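Side-chain contact in transcription regulator (Lactobacillus plantarum WCFS1, PDB 3CLK), which probably binds DNA and regulates transcription as a dimer, with a periplasmic-binding-protein-like portion of the kind that senses small effectors in related repressors: residues L119-G124 / A154-N159. Sequence-based numbering, arbitrary orientation.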
loop_
_atom_site.group_PDB
_atom_site.type_symbol
_atom_site.label_atom_id
_atom_site.label_comp_id
_atom_site.label_asym_id
_atom_site.label_seq_id
_atom_site.Cartn_x
_atom_site.Cartn_y
_atom_site.Cartn_z
ATOM N N LEU B 119 3.764 -26.568 1.425
ATOM C CA LEU B 119 2.429 -26.410 0.861
ATOM C C LEU B 119 2.434 -26.943 -0.578
ATOM O O LEU B 119 1.497 -27.635 -0.998
ATOM C CB LEU B 119 2.009 -24.933 0.894
ATOM C CG LEU B 119 0.538 -24.595 0.603
ATOM C CD1 LEU B 119 0.227 -23.181 1.076
ATOM C CD2 LEU B 119 0.252 -24.750 -0.891
ATOM N N LEU B 120 3.487 -26.629 -1.329
ATOM C CA LEU B 120 3.600 -27.101 -2.709
ATOM C C LEU B 120 3.980 -28.585 -2.731
ATOM O O LEU B 120 3.439 -29.360 -3.521
ATOM C CB LEU B 120 4.647 -26.277 -3.480
ATOM C CG LEU B 120 4.301 -24.800 -3.728
ATOM C CD1 LEU B 120 5.498 -24.058 -4.323
ATOM C CD2 LEU B 120 3.115 -24.714 -4.667
ATOM N N ILE B 121 4.905 -28.982 -1.858
ATOM C CA ILE B 121 5.327 -30.377 -1.796
ATOM C C ILE B 121 4.128 -31.278 -1.510
ATOM O O ILE B 121 3.979 -32.336 -2.122
ATOM C CB ILE B 121 6.397 -30.602 -0.701
ATOM C CG1 ILE B 121 7.718 -29.942 -1.115
ATOM C CG2 ILE B 121 6.612 -32.096 -0.486
ATOM C CD1 ILE B 121 8.751 -29.861 0.016
ATOM N N ASN B 122 3.274 -30.864 -0.578
ATOM C CA ASN B 122 2.098 -31.661 -0.244
ATOM C C ASN B 122 1.069 -31.687 -1.377
ATOM O O ASN B 122 0.161 -32.531 -1.390
ATOM C CB ASN B 122 1.470 -31.147 1.050
ATOM C CG ASN B 122 2.365 -31.392 2.257
ATOM O OD1 ASN B 122 3.183 -32.311 2.252
ATOM N ND2 ASN B 122 2.201 -30.588 3.297
ATOM N N GLU B 123 1.210 -30.761 -2.324
ATOM C CA GLU B 123 0.316 -30.713 -3.478
ATOM C C GLU B 123 0.944 -31.501 -4.629
ATOM O O GLU B 123 0.441 -31.489 -5.749
ATOM C CB GLU B 123 0.054 -29.264 -3.911
ATOM C CG GLU B 123 -0.806 -28.477 -2.920
ATOM C CD GLU B 123 -2.244 -28.309 -3.376
ATOM O OE1 GLU B 123 -2.499 -27.447 -4.247
ATOM O OE2 GLU B 123 -3.121 -29.040 -2.865
ATOM N N GLY B 124 2.059 -32.172 -4.349
ATOM C CA GLY B 124 2.700 -32.988 -5.367
ATOM C C GLY B 124 3.899 -32.428 -6.113
ATOM O O GLY B 124 4.522 -33.149 -6.892
ATOM N N ALA B 154 12.092 -33.653 2.004
ATOM C CA ALA B 154 11.326 -34.275 0.931
ATOM C C ALA B 154 12.309 -34.968 -0.004
ATOM O O ALA B 154 11.927 -35.498 -1.048
ATOM C CB ALA B 154 10.532 -33.217 0.161
ATOM N N ASN B 155 13.583 -34.943 0.380
ATOM C CA ASN B 155 14.642 -35.558 -0.407
ATOM C C ASN B 155 14.770 -34.940 -1.798
ATOM O O ASN B 155 15.031 -35.626 -2.786
ATOM C CB ASN B 155 14.414 -37.074 -0.492
ATOM C CG ASN B 155 14.761 -37.780 0.807
ATOM O OD1 ASN B 155 15.927 -37.844 1.188
ATOM N ND2 ASN B 155 13.752 -38.291 1.504
ATOM N N ILE B 156 14.583 -33.626 -1.864
ATOM C CA ILE B 156 14.708 -32.890 -3.113
ATOM C C ILE B 156 16.054 -32.183 -3.049
ATOM O O ILE B 156 16.299 -31.409 -2.131
ATOM C CB ILE B 156 13.593 -31.828 -3.263
ATOM C CG1 ILE B 156 12.240 -32.519 -3.465
ATOM C CG2 ILE B 156 13.895 -30.905 -4.435
ATOM C CD1 ILE B 156 11.065 -31.551 -3.485
ATOM N N ALA B 157 16.920 -32.454 -4.020
ATOM C CA ALA B 157 18.247 -31.848 -4.062
ATOM C C ALA B 157 18.188 -30.335 -4.266
ATOM O O ALA B 157 17.498 -29.844 -5.164
ATOM C CB ALA B 157 19.076 -32.487 -5.174
ATOM N N ILE B 158 18.910 -29.600 -3.426
ATOM C CA ILE B 158 18.939 -28.146 -3.527
ATOM C C ILE B 158 19.605 -27.731 -4.839
ATOM O O ILE B 158 20.768 -28.041 -5.085
ATOM C CB ILE B 158 19.692 -27.530 -2.334
ATOM C CG1 ILE B 158 18.928 -27.831 -1.044
ATOM C CG2 ILE B 158 19.848 -26.031 -2.528
ATOM C CD1 ILE B 158 19.559 -27.267 0.204
ATOM N N ASN B 159 18.846 -27.033 -5.678
ATOM C CA ASN B 159 19.311 -26.574 -6.984
ATOM C C ASN B 159 19.442 -25.047 -6.961
ATOM O O ASN B 159 18.440 -24.336 -6.955
ATOM C CB ASN B 159 18.294 -26.989 -8.051
ATOM C CG ASN B 159 18.775 -26.728 -9.463
ATOM O OD1 ASN B 159 19.362 -25.689 -9.749
ATOM N ND2 ASN B 159 18.510 -27.671 -10.362
#
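Ile121 meets Ala154 through both of its branches, the CD1 end and the CG2 methyl. Its CD1 lies 3.8 Å from Ala154 CB, and its CG2 lies 4.1 Å from the same CB. The methyl of Ala154 therefore rests against both arms of the isoleucine. Ile156 adds a looser touch, with its CD1 4.4 Å from Ile121 CG1. The contact is small and wholly apolar: it buries 93 Å² and has no hydrogen bond across it.

The torsions of Ile121 place both methyls against Ala154. CG1 stands anti to the carbonyl carbon (chi1 -70°) and CG2 anti to the backbone N, and the chain is extended beyond CG1 (chi2 168°). In Ile121, Ala154 and Ile156 the bond from CA to CB points toward the other segment.

Segment 119-124 takes in the last turn of a helix, and 154-159 begins just after one. A Schellman motif closes the first helix, with Gly124 as its C-prime residue. Gly124 N donates to Ile121 O at 2.9 Å. A second Schellman motif closes helix 138-153, where Asn155 takes positive phi (61°) and the chain turns into the loop that carries Ile156. Arg126 secures this turn by a hydrogen bond from NH1 to Ala154 O, and the Ile156 side chain touches Arg126.

Ile156 packs further on Leu151 and Trp162, while Ile121 also touches Ile128 of strand 128-131. The contact thus joins the C-terminal end of helix 109-121 to the loop between helix 138-153 and strand 163-164, next to strand 128-131 of the mixed sheet.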